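Long-range contacts in photoreceptor-histidine kinase BphP (Stigmatella aurantiaca DW4/3-1, PDB 6BAF), which probably senses red and far-red light through a bound bilin and relays the signal through histidine kinase activity in the control of cell development: residues G12-H17 with A218-L223; I105-P110 with S235-V240. All coordinates share one frame; numbering follows the deposited sequence.

How the contacts relate
In both contacts a segment of the PAS domain meets part of a long excursion from the GAF domain, and their centres lie about 9 Å apart. Residues 12-17 run between the two limbs of that excursion: contact 1 joins them to 218-223, while Gln15 N, 2.7 Å from Leu237 O, and Ala13 O, 3.1 Å from Ser239 N, probably form hydrogen bonds to the second segment of contact 2. Both contacts reach the same antiparallel sheet. Toward the chromophore they differ: the side chain of Ala13 stays about 11 Å from BLR, whereas Arg238 of contact 2 hydrogen-bonds a BLR propionate directly.

Contact 1 (G12-H17 with A218-L223); sequences GAIQPH and ARVRAL
Ala13 and Ile14 pair with Arg219 and Ala218 as a short antiparallel ladder, and backbone hydrogen bonds carry most of it. Ile14 and Ala218 form the hydrogen-bonded pair: Ala218 N gives a nearly straight bond to Ile14 O (2.9 Å, 172°), and Ile14 N returns one to Ala218 O at 3.0 Å. Beyond the non-hydrogen-bonded pair Ala13-Arg219, Val220 N reaches Gly12 O, also at 3.0 Å. Gly12 suits the start of this ladder because its backbone takes a left-handed conformation (phi 80°), which glycine, having no CB to meet the preceding carbonyl O, adopts readily. Ala13 CA comes within 3.3 Å of Ala218 O, a CA-H...O contact.

The apolar contacts lie on the face bearing Ile14 and Ala218. Ile14 CG1 stands between the backbone N and the carbonyl carbon (chi1 62°), which puts it 4.0 Å from Ala218 CB and leaves CG2 to meet Val220 CG2. These two branched side chains cross at about a right angle, and Leu20 from strand 19-23 touches both. The small Ala218 methyl touches Ile14 on one side and, more loosely, Pro16 CB in a direction roughly perpendicular to it.

On the other face Arg219 bends back along its chain and lays its guanidinium flat above Ala13, whose CB sits 3.9 Å from CZ, over the centre of the plane. The small Ala13 suits a place beneath this broad flat group, while Arg219 remains largely exposed.

Strand 218-222 lies between 13-14 and 30-34, so a strand of the GAF domain is built into the sheet of the PAS fold. Together with the bonding of Ala13 and Gln15 to Ser239 and Leu237, this matches the knot of bacteriophytochromes, in which the N-terminal segment threads a GAF lasso.

Contact 2 (I105-P110 with S235-V240); sequences ILELEP and SVLRSV. With BLR (3-[5-[(Z)-(4-ethenyl-3-methyl-5-oxidanylidene-pyrrol-2-ylidene)methyl]-2-[[5-[(Z)-(3-ethenyl-4-methyl-5-oxidanylidene-pyrrol-2-ylidene)methyl]-3-(3-hydroxy-3-oxopropyl)-4-methyl-1H-pyrrol-2-yl]methyl]-4-methyl-1H-pyrrol-3-yl]propanoic acid), chain B.
A type I beta turn from Ser235 to Arg238, in the returning limb of the GAF lasso, meets the carboxylate of Glu107 on strand 103-110 of the PAS sheet. Val236 N donates to the syn lone pair of Glu107 OE1 at 2.8 Å, with an N-H...O angle of 150°. Leu237 N lies 2.9 Å from Glu107 OE2 and donates to it, although the position of OE2 is less sure because the model crowds it against Ser235. If OE2 is placed about right, one carboxylate takes two successive amides of the turn, which would limit its rotation. Glu107 suits the place by its length: CG stands anti to the carbonyl carbon (chi1 -66°) and the chain then runs extended from the strand.

Leu237 slides past that chain in the opposite direction, bringing CD1 to 4.0 Å from Glu107 CB, while its CD2 lies 3.8 Å from Glu109 OE1. His17 also touches Leu237, so this leucine meets both the strand's glutamates and the threaded N-terminal segment. Glu109 has its strong polar partner elsewhere, in a salt bridge from OE2 to Arg287. The arrangement fits the knot of phytochromes, where the lasso passes between the PAS sheet and the chromophore pocket.

Arg238 points its chain away from the sheet, with CG anti to the backbone N (chi1 178°) and a bend further out. Its guanidinium meets one BLR propionate edge-on and in plane, NH1 giving a bond to O1D and NH2 one to O2D, each 2.8 Å long. NH2 is also hydrogen-bonded to Ile8 O, which helps hold the group's orientation. Beside it, Val240 brings CB to 3.3 Å from BLR O2D, an apolar flank to the same carboxylate.

Contact 1 (G12-H17 with A218-L223)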
ATOM      1  N   GLY A  12      25.159  14.325  16.800  1.00 43.64           N
ATOM      2  CA  GLY A  12      24.829  14.816  18.125  1.00 39.52           C
ATOM      3  C   GLY A  12      23.577  15.645  18.191  1.00 47.29           C
ATOM      4  O   GLY A  12      23.213  16.120  19.296  1.00 41.88           O
ATOM      5  N   ALA A  13      22.875  15.801  17.059  1.00 40.46           N
ATOM      6  CA  ALA A  13      21.723  16.688  16.998  1.00 41.74           C
ATOM      7  C   ALA A  13      20.736  16.182  15.955  1.00 39.98           C
ATOM      8  O   ALA A  13      21.082  15.391  15.069  1.00 34.43           O
ATOM      9  CB  ALA A  13      22.150  18.121  16.669  1.00 41.53           C
ATOM     10  N   ILE A  14      19.505  16.682  16.053  1.00 38.86           N
ATOM     11  CA  ILE A  14      18.442  16.336  15.135  1.00 40.24           C
ATOM     12  C   ILE A  14      17.827  17.599  14.528  1.00 43.43           C
ATOM     13  O   ILE A  14      18.015  18.723  15.006  1.00 43.41           O
ATOM     14  CB  ILE A  14      17.339  15.512  15.818  1.00 39.71           C
ATOM     15  CG1 ILE A  14      16.726  16.343  16.924  1.00 41.71           C
ATOM     16  CG2 ILE A  14      17.848  14.186  16.291  1.00 39.08           C
ATOM     17  CD1 ILE A  14      15.342  15.910  17.229  1.00 40.36           C
ATOM     18  N   GLN A  15      17.038  17.378  13.493  1.00 39.67           N
ATOM     19  CA  GLN A  15      16.231  18.428  12.906  1.00 39.01           C
ATOM     20  C   GLN A  15      15.051  18.664  13.827  1.00 40.53           C
ATOM     21  O   GLN A  15      14.402  17.706  14.249  1.00 39.90           O
ATOM     22  CB  GLN A  15      15.775  17.997  11.517  1.00 37.64           C
ATOM     23  CG  GLN A  15      16.927  17.735  10.556  1.00 37.48           C
ATOM     24  CD  GLN A  15      16.447  17.310   9.171  1.00 43.57           C
ATOM     25  OE1 GLN A  15      15.633  18.007   8.552  1.00 40.10           O
ATOM     26  NE2 GLN A  15      16.930  16.162   8.684  1.00 37.88           N
ATOM     27  N   PRO A  16      14.762  19.909  14.205  1.00 43.49           N
ATOM     28  CA  PRO A  16      13.883  20.138  15.356  1.00 41.31           C
ATOM     29  C   PRO A  16      12.394  20.007  15.093  1.00 45.78           C
ATOM     30  O   PRO A  16      11.619  20.304  16.009  1.00 47.25           O
ATOM     31  CB  PRO A  16      14.235  21.580  15.766  1.00 47.19           C
ATOM     32  CG  PRO A  16      14.710  22.210  14.493  1.00 47.09           C
ATOM     33  CD  PRO A  16      15.425  21.142  13.740  1.00 42.65           C
ATOM     34  N   HIS A  17      11.927  19.563  13.911  1.00 44.40           N
ATOM     35  CA  HIS A  17      10.471  19.433  13.757  1.00 44.47           C
ATOM     36  C   HIS A  17       9.915  18.185  14.410  1.00 47.65           C
ATOM     37  O   HIS A  17       8.687  18.044  14.479  1.00 48.93           O
ATOM     38  CB  HIS A  17      10.051  19.426  12.282  1.00 43.33           C
ATOM     39  CG  HIS A  17      10.699  18.342  11.477  1.00 41.77           C
ATOM     40  ND1 HIS A  17      11.994  18.439  11.005  1.00 40.44           N
ATOM     41  CD2 HIS A  17      10.238  17.133  11.072  1.00 44.16           C
ATOM     42  CE1 HIS A  17      12.296  17.341  10.331  1.00 41.28           C
ATOM     43  NE2 HIS A  17      11.251  16.525  10.370  1.00 41.98           N
ATOM     44  N   ALA A 218      18.786  20.521  17.174  1.00 42.89           N
ATOM     45  CA  ALA A 218      18.401  20.292  18.570  1.00 42.09           C
ATOM     46  C   ALA A 218      19.323  19.212  19.157  1.00 48.18           C
ATOM     47  O   ALA A 218      19.266  18.045  18.738  1.00 44.36           O
ATOM     48  CB  ALA A 218      16.932  19.878  18.680  1.00 42.85           C
ATOM     49  N   ARG A 219      20.192  19.605  20.095  1.00 46.05           N
ATOM     50  CA  ARG A 219      21.132  18.658  20.698  1.00 49.41           C
ATOM     51  C   ARG A 219      20.386  17.527  21.398  1.00 41.60           C
ATOM     52  O   ARG A 219      19.315  17.716  21.979  1.00 44.39           O
ATOM     53  CB  ARG A 219      22.072  19.359  21.706  1.00 49.91           C
ATOM     54  CG  ARG A 219      22.888  20.485  21.065  1.00 60.00           C
ATOM     55  CD  ARG A 219      24.142  19.948  20.386  1.00 64.56           C
ATOM     56  NE  ARG A 219      24.275  20.642  19.098  1.00 81.56           N
ATOM     57  CZ  ARG A 219      25.108  20.304  18.101  1.00 88.37           C
ATOM     58  NH1 ARG A 219      25.923  19.232  18.232  1.00 82.32           N
ATOM     59  NH2 ARG A 219      25.100  21.042  16.967  1.00 83.53           N
ATOM     60  N   VAL A 220      20.971  16.339  21.335  1.00 42.17           N
ATOM     61  CA  VAL A 220      20.445  15.181  22.045  1.00 44.45           C
ATOM     62  C   VAL A 220      21.157  15.121  23.389  1.00 45.52           C
ATOM     63  O   VAL A 220      22.370  14.888  23.439  1.00 44.56           O
ATOM     64  CB  VAL A 220      20.652  13.885  21.258  1.00 44.12           C
ATOM     65  CG1 VAL A 220      20.049  12.754  22.031  1.00 39.23           C
ATOM     66  CG2 VAL A 220      20.005  14.001  19.863  1.00 40.46           C
ATOM     67  N   ARG A 221      20.410  15.347  24.467  1.00 41.04           N
ATOM     68  CA  ARG A 221      20.945  15.287  25.823  1.00 42.97           C
ATOM     69  C   ARG A 221      20.806  13.871  26.356  1.00 43.14           C
ATOM     70  O   ARG A 221      19.864  13.160  26.005  1.00 41.44           O
ATOM     71  CB  ARG A 221      20.188  16.239  26.767  1.00 46.87           C
ATOM     72  CG  ARG A 221      19.934  17.635  26.218  1.00 59.12           C
ATOM     73  CD  ARG A 221      20.985  18.689  26.617  1.00 66.87           C
ATOM     74  NE  ARG A 221      20.547  20.049  26.238  1.00 73.48           N
ATOM     75  CZ  ARG A 221      19.722  20.813  26.972  1.00 78.26           C
ATOM     76  NH1 ARG A 221      19.234  20.375  28.146  1.00 71.33           N
ATOM     77  NH2 ARG A 221      19.374  22.025  26.535  1.00 73.87           N
ATOM     78  N   ALA A 222      21.703  13.483  27.263  1.00 38.69           N
ATOM     79  CA  ALA A 222      21.712  12.126  27.789  1.00 41.01           C
ATOM     80  C   ALA A 222      21.925  12.141  29.303  1.00 44.49           C
ATOM     81  O   ALA A 222      22.494  13.082  29.861  1.00 42.44           O
ATOM     82  CB  ALA A 222      22.808  11.299  27.092  1.00 40.85           C
ATOM     83  N   LEU A 223      21.451  11.088  29.963  1.00 44.74           N
ATOM     84  CA  LEU A 223      21.802  10.847  31.358  1.00 41.59           C
ATOM     85  C   LEU A 223      23.325  10.789  31.503  1.00 43.11           C
ATOM     86  O   LEU A 223      24.031  10.416  30.550  1.00 40.90           O
ATOM     87  CB  LEU A 223      21.210   9.532  31.846  1.00 36.01           C
ATOM     88  CG  LEU A 223      19.706   9.416  32.051  1.00 43.31           C
ATOM     89  CD1 LEU A 223      19.341   7.940  32.263  1.00 38.36           C
ATOM     90  CD2 LEU A 223      19.282  10.274  33.262  1.00 39.26           C
TER

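Contact 2 (I105-P110 with S235-V240)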
ATOM      1  N   ILE A 105      15.659   3.676  19.631  1.00 36.25           N
ATOM      2  CA  ILE A 105      15.448   5.085  19.333  1.00 36.06           C
ATOM      3  C   ILE A 105      14.002   5.262  18.903  1.00 42.92           C
ATOM      4  O   ILE A 105      13.521   4.540  18.017  1.00 38.61           O
ATOM      5  CB  ILE A 105      16.408   5.569  18.236  1.00 36.00           C
ATOM      6  CG1 ILE A 105      17.849   5.456  18.729  1.00 39.77           C
ATOM      7  CG2 ILE A 105      16.000   6.983  17.790  1.00 37.89           C
ATOM      8  CD1 ILE A 105      18.919   5.711  17.684  1.00 38.64           C
ATOM      9  N   LEU A 106      13.313   6.215  19.520  1.00 35.53           N
ATOM     10  CA  LEU A 106      11.925   6.517  19.195  1.00 36.48           C
ATOM     11  C   LEU A 106      11.876   7.956  18.700  1.00 42.91           C
ATOM     12  O   LEU A 106      12.274   8.885  19.422  1.00 38.97           O
ATOM     13  CB  LEU A 106      11.023   6.299  20.414  1.00 36.89           C
ATOM     14  CG  LEU A 106       9.591   6.822  20.331  1.00 41.66           C
ATOM     15  CD1 LEU A 106       8.805   6.080  19.227  1.00 40.88           C
ATOM     16  CD2 LEU A 106       8.900   6.684  21.703  1.00 40.61           C
ATOM     17  N   GLU A 107      11.469   8.138  17.444  1.00 39.15           N
ATOM     18  CA  GLU A 107      11.304   9.465  16.864  1.00 38.46           C
ATOM     19  C   GLU A 107       9.830   9.813  16.784  1.00 43.51           C
ATOM     20  O   GLU A 107       9.003   8.966  16.418  1.00 42.81           O
ATOM     21  CB  GLU A 107      11.963   9.528  15.486  1.00 39.14           C
ATOM     22  CG  GLU A 107      13.449   9.375  15.717  1.00 43.21           C
ATOM     23  CD  GLU A 107      14.259   9.381  14.471  1.00 48.85           C
ATOM     24  OE1 GLU A 107      14.148   8.402  13.662  1.00 50.23           O
ATOM     25  OE2 GLU A 107      15.018  10.374  14.306  1.00 47.55           O
ATOM     26  N   LEU A 108       9.501  11.044  17.177  1.00 39.10           N
ATOM     27  CA  LEU A 108       8.120  11.500  17.307  1.00 45.20           C
ATOM     28  C   LEU A 108       7.917  12.688  16.384  1.00 48.15           C
ATOM     29  O   LEU A 108       8.648  13.681  16.481  1.00 45.59           O
ATOM     30  CB  LEU A 108       7.785  11.908  18.737  1.00 41.12           C
ATOM     31  CG  LEU A 108       7.948  10.832  19.806  1.00 44.34           C
ATOM     32  CD1 LEU A 108       7.646  11.404  21.191  1.00 46.19           C
ATOM     33  CD2 LEU A 108       7.093   9.609  19.526  1.00 43.38           C
ATOM     34  N   GLU A 109       6.946  12.572  15.473  1.00 45.50           N
ATOM     35  CA  GLU A 109       6.544  13.653  14.581  1.00 49.49           C
ATOM     36  C   GLU A 109       5.057  13.940  14.761  1.00 50.40           C
ATOM     37  O   GLU A 109       4.251  13.003  14.887  1.00 47.46           O
ATOM     38  CB  GLU A 109       6.838  13.301  13.134  1.00 50.61           C
ATOM     39  CG  GLU A 109       8.339  13.423  12.761  1.00 55.57           C
ATOM     40  CD  GLU A 109       8.662  12.842  11.346  1.00 65.06           C
ATOM     41  OE1 GLU A 109       9.650  13.289  10.715  1.00 62.87           O
ATOM     42  OE2 GLU A 109       7.930  11.921  10.872  1.00 70.90           O
ATOM     43  N   PRO A 110       4.673  15.208  14.866  1.00 49.71           N
ATOM     44  CA  PRO A 110       3.255  15.523  15.109  1.00 54.65           C
ATOM     45  C   PRO A 110       2.369  14.831  14.078  1.00 60.15           C
ATOM     46  O   PRO A 110       2.708  14.751  12.885  1.00 52.65           O
ATOM     47  CB  PRO A 110       3.204  17.045  14.980  1.00 54.32           C
ATOM     48  CG  PRO A 110       4.594  17.506  15.295  1.00 53.54           C
ATOM     49  CD  PRO A 110       5.536  16.400  14.876  1.00 50.57           C
ATOM     50  N   SER A 235      18.019   7.082  11.816  1.00 39.35           N
ATOM     51  CA  SER A 235      17.073   8.031  12.382  1.00 39.32           C
ATOM     52  C   SER A 235      16.631   9.034  11.319  1.00 40.74           C
ATOM     53  O   SER A 235      17.465   9.595  10.582  1.00 41.51           O
ATOM     54  CB  SER A 235      17.730   8.728  13.571  1.00 42.90           C
ATOM     55  OG  SER A 235      17.196  10.025  13.714  1.00 50.97           O
ATOM     56  N   VAL A 236      15.317   9.246  11.218  1.00 39.70           N
ATOM     57  CA  VAL A 236      14.804  10.129  10.169  1.00 42.74           C
ATOM     58  C   VAL A 236      15.030  11.591  10.542  1.00 41.50           C
ATOM     59  O   VAL A 236      15.063  12.460   9.661  1.00 38.82           O
ATOM     60  CB  VAL A 236      13.303   9.853   9.905  1.00 48.71           C
ATOM     61  CG1 VAL A 236      13.042   8.349   9.837  1.00 51.91           C
ATOM     62  CG2 VAL A 236      12.451  10.396  11.015  1.00 46.51           C
ATOM     63  N   LEU A 237      15.212  11.889  11.825  1.00 37.04           N
ATOM     64  CA  LEU A 237      15.415  13.267  12.237  1.00 36.33           C
ATOM     65  C   LEU A 237      16.879  13.676  12.282  1.00 36.43           C
ATOM     66  O   LEU A 237      17.168  14.800  12.713  1.00 36.92           O
ATOM     67  CB  LEU A 237      14.794  13.485  13.611  1.00 36.47           C
ATOM     68  CG  LEU A 237      13.277  13.350  13.643  1.00 41.67           C
ATOM     69  CD1 LEU A 237      12.785  13.397  15.076  1.00 40.01           C
ATOM     70  CD2 LEU A 237      12.608  14.421  12.761  1.00 38.60           C
ATOM     71  N   ARG A 238      17.790  12.784  11.915  1.00 35.82           N
ATOM     72  CA  ARG A 238      19.236  13.041  11.981  1.00 38.50           C
ATOM     73  C   ARG A 238      19.586  14.381  11.338  1.00 41.18           C
ATOM     74  O   ARG A 238      19.230  14.645  10.187  1.00 37.29           O
ATOM     75  CB  ARG A 238      19.999  11.915  11.265  1.00 35.41           C
ATOM     76  CG  ARG A 238      21.536  12.094  11.224  1.00 39.59           C
ATOM     77  CD  ARG A 238      22.244  10.988  10.422  1.00 40.65           C
ATOM     78  NE  ARG A 238      21.777  10.958   9.035  1.00 37.10           N
ATOM     79  CZ  ARG A 238      22.312  11.688   8.064  1.00 37.87           C
ATOM     80  NH1 ARG A 238      21.798  11.624   6.844  1.00 36.34           N
ATOM     81  NH2 ARG A 238      23.366  12.484   8.308  1.00 35.22           N
ATOM     82  N   SER A 239      20.301  15.230  12.081  1.00 38.74           N
ATOM     83  CA  SER A 239      20.752  16.491  11.515  1.00 36.59           C
ATOM     84  C   SER A 239      21.761  16.227  10.417  1.00 38.69           C
ATOM     85  O   SER A 239      22.700  15.441  10.598  1.00 41.43           O
ATOM     86  CB  SER A 239      21.371  17.368  12.609  1.00 39.94           C
ATOM     87  OG  SER A 239      21.640  18.654  12.077  1.00 41.45           O
ATOM     88  N   VAL A 240      21.601  16.879   9.265  1.00 38.49           N
ATOM     89  CA  VAL A 240      22.446  16.432   8.158  1.00 41.84           C
ATOM     90  C   VAL A 240      23.715  17.270   8.095  1.00 40.42           C
ATOM     91  O   VAL A 240      23.824  18.320   8.739  1.00 39.23           O
ATOM     92  CB  VAL A 240      21.711  16.454   6.803  1.00 44.61           C
ATOM     93  CG1 VAL A 240      20.426  15.580   6.862  1.00 43.84           C
ATOM     94  CG2 VAL A 240      21.449  17.879   6.379  1.00 39.27           C
TER
HETATM   95  CHA BLR B 401      24.335  14.588   0.425  1.00 38.50           C
HETATM   96  NA  BLR B 401      24.273  15.589  -1.901  1.00 39.44           N
HETATM   97  C1A BLR B 401      23.707  14.882  -0.912  1.00 42.04           C
HETATM   98  C2A BLR B 401      22.436  14.440  -1.293  1.00 37.67           C
HETATM   99  C3A BLR B 401      22.227  14.862  -2.556  1.00 42.52           C
HETATM  100  C4A BLR B 401      23.370  15.590  -2.918  1.00 41.82           C
HETATM  101  CMA BLR B 401      20.947  14.566  -3.394  1.00 38.38           C
HETATM  102  CAA BLR B 401      21.500  13.608  -0.414  1.00 34.23           C
HETATM  103  CBA BLR B 401      20.700  14.468   0.598  1.00 37.04           C
HETATM  104  CGA BLR B 401      19.528  15.201  -0.074  1.00 41.29           C
HETATM  105  O1A BLR B 401      18.651  14.486  -0.643  1.00 38.66           O
HETATM  106  O2A BLR B 401      19.419  16.486  -0.083  1.00 38.29           O
HETATM  107  CHB BLR B 401      23.718  16.282  -4.218  1.00 41.32           C
HETATM  108  NB  BLR B 401      21.507  17.339  -4.801  1.00 44.16           N
HETATM  109  C1B BLR B 401      22.880  16.773  -5.086  1.00 41.51           C
HETATM  110  C2B BLR B 401      23.104  16.923  -6.545  1.00 42.83           C
HETATM  111  C3B BLR B 401      21.988  17.511  -7.166  1.00 49.38           C
HETATM  112  C4B BLR B 401      20.943  17.799  -6.145  1.00 51.75           C
HETATM  113  CMB BLR B 401      24.356  16.489  -7.314  1.00 44.80           C
HETATM  114  OB  BLR B 401      19.885  18.301  -6.294  1.00 55.23           O
HETATM  115  CAB BLR B 401      21.920  17.757  -8.683  1.00 47.19           C
HETATM  116  CBB BLR B 401      20.822  18.174  -9.269  1.00 49.97           C
HETATM  117  NC  BLR B 401      28.468  17.890  -1.150  1.00 43.09           N
HETATM  118  C1C BLR B 401      29.322  18.744  -2.070  1.00 49.36           C
HETATM  119  C2C BLR B 401      30.681  18.762  -1.451  1.00 51.70           C
HETATM  120  C3C BLR B 401      30.728  17.986  -0.263  1.00 50.01           C
HETATM  121  C4C BLR B 401      29.365  17.419  -0.018  1.00 45.79           C
HETATM  122  CMC BLR B 401      31.841  19.508  -2.075  1.00 58.02           C
HETATM  123  OC  BLR B 401      28.985  19.298  -3.060  1.00 51.59           O
HETATM  124  CAC BLR B 401      31.962  17.778   0.636  1.00 56.94           C
HETATM  125  CBC BLR B 401      33.133  17.336   0.144  1.00 66.13           C
HETATM  126  CHD BLR B 401      29.028  16.666   0.983  1.00 43.89           C
HETATM  127  ND  BLR B 401      26.595  15.824   0.155  1.00 38.09           N
HETATM  128  C1D BLR B 401      27.705  15.954   1.126  1.00 42.25           C
HETATM  129  C2D BLR B 401      27.388  15.277   2.372  1.00 41.84           C
HETATM  130  C3D BLR B 401      26.073  14.673   2.199  1.00 37.15           C
HETATM  131  C4D BLR B 401      25.545  14.974   0.819  1.00 42.41           C
HETATM  132  CMD BLR B 401      28.302  15.205   3.603  1.00 39.55           C
HETATM  133  CAD BLR B 401      25.321  13.876   3.244  1.00 33.98           C
HETATM  134  CBD BLR B 401      24.325  14.799   3.928  1.00 36.64           C
HETATM  135  CGD BLR B 401      23.786  13.898   5.023  1.00 40.86           C
HETATM  136  O1D BLR B 401      23.158  12.833   4.701  1.00 36.54           O
HETATM  137  O2D BLR B 401      24.057  14.182   6.230  1.00 40.77           O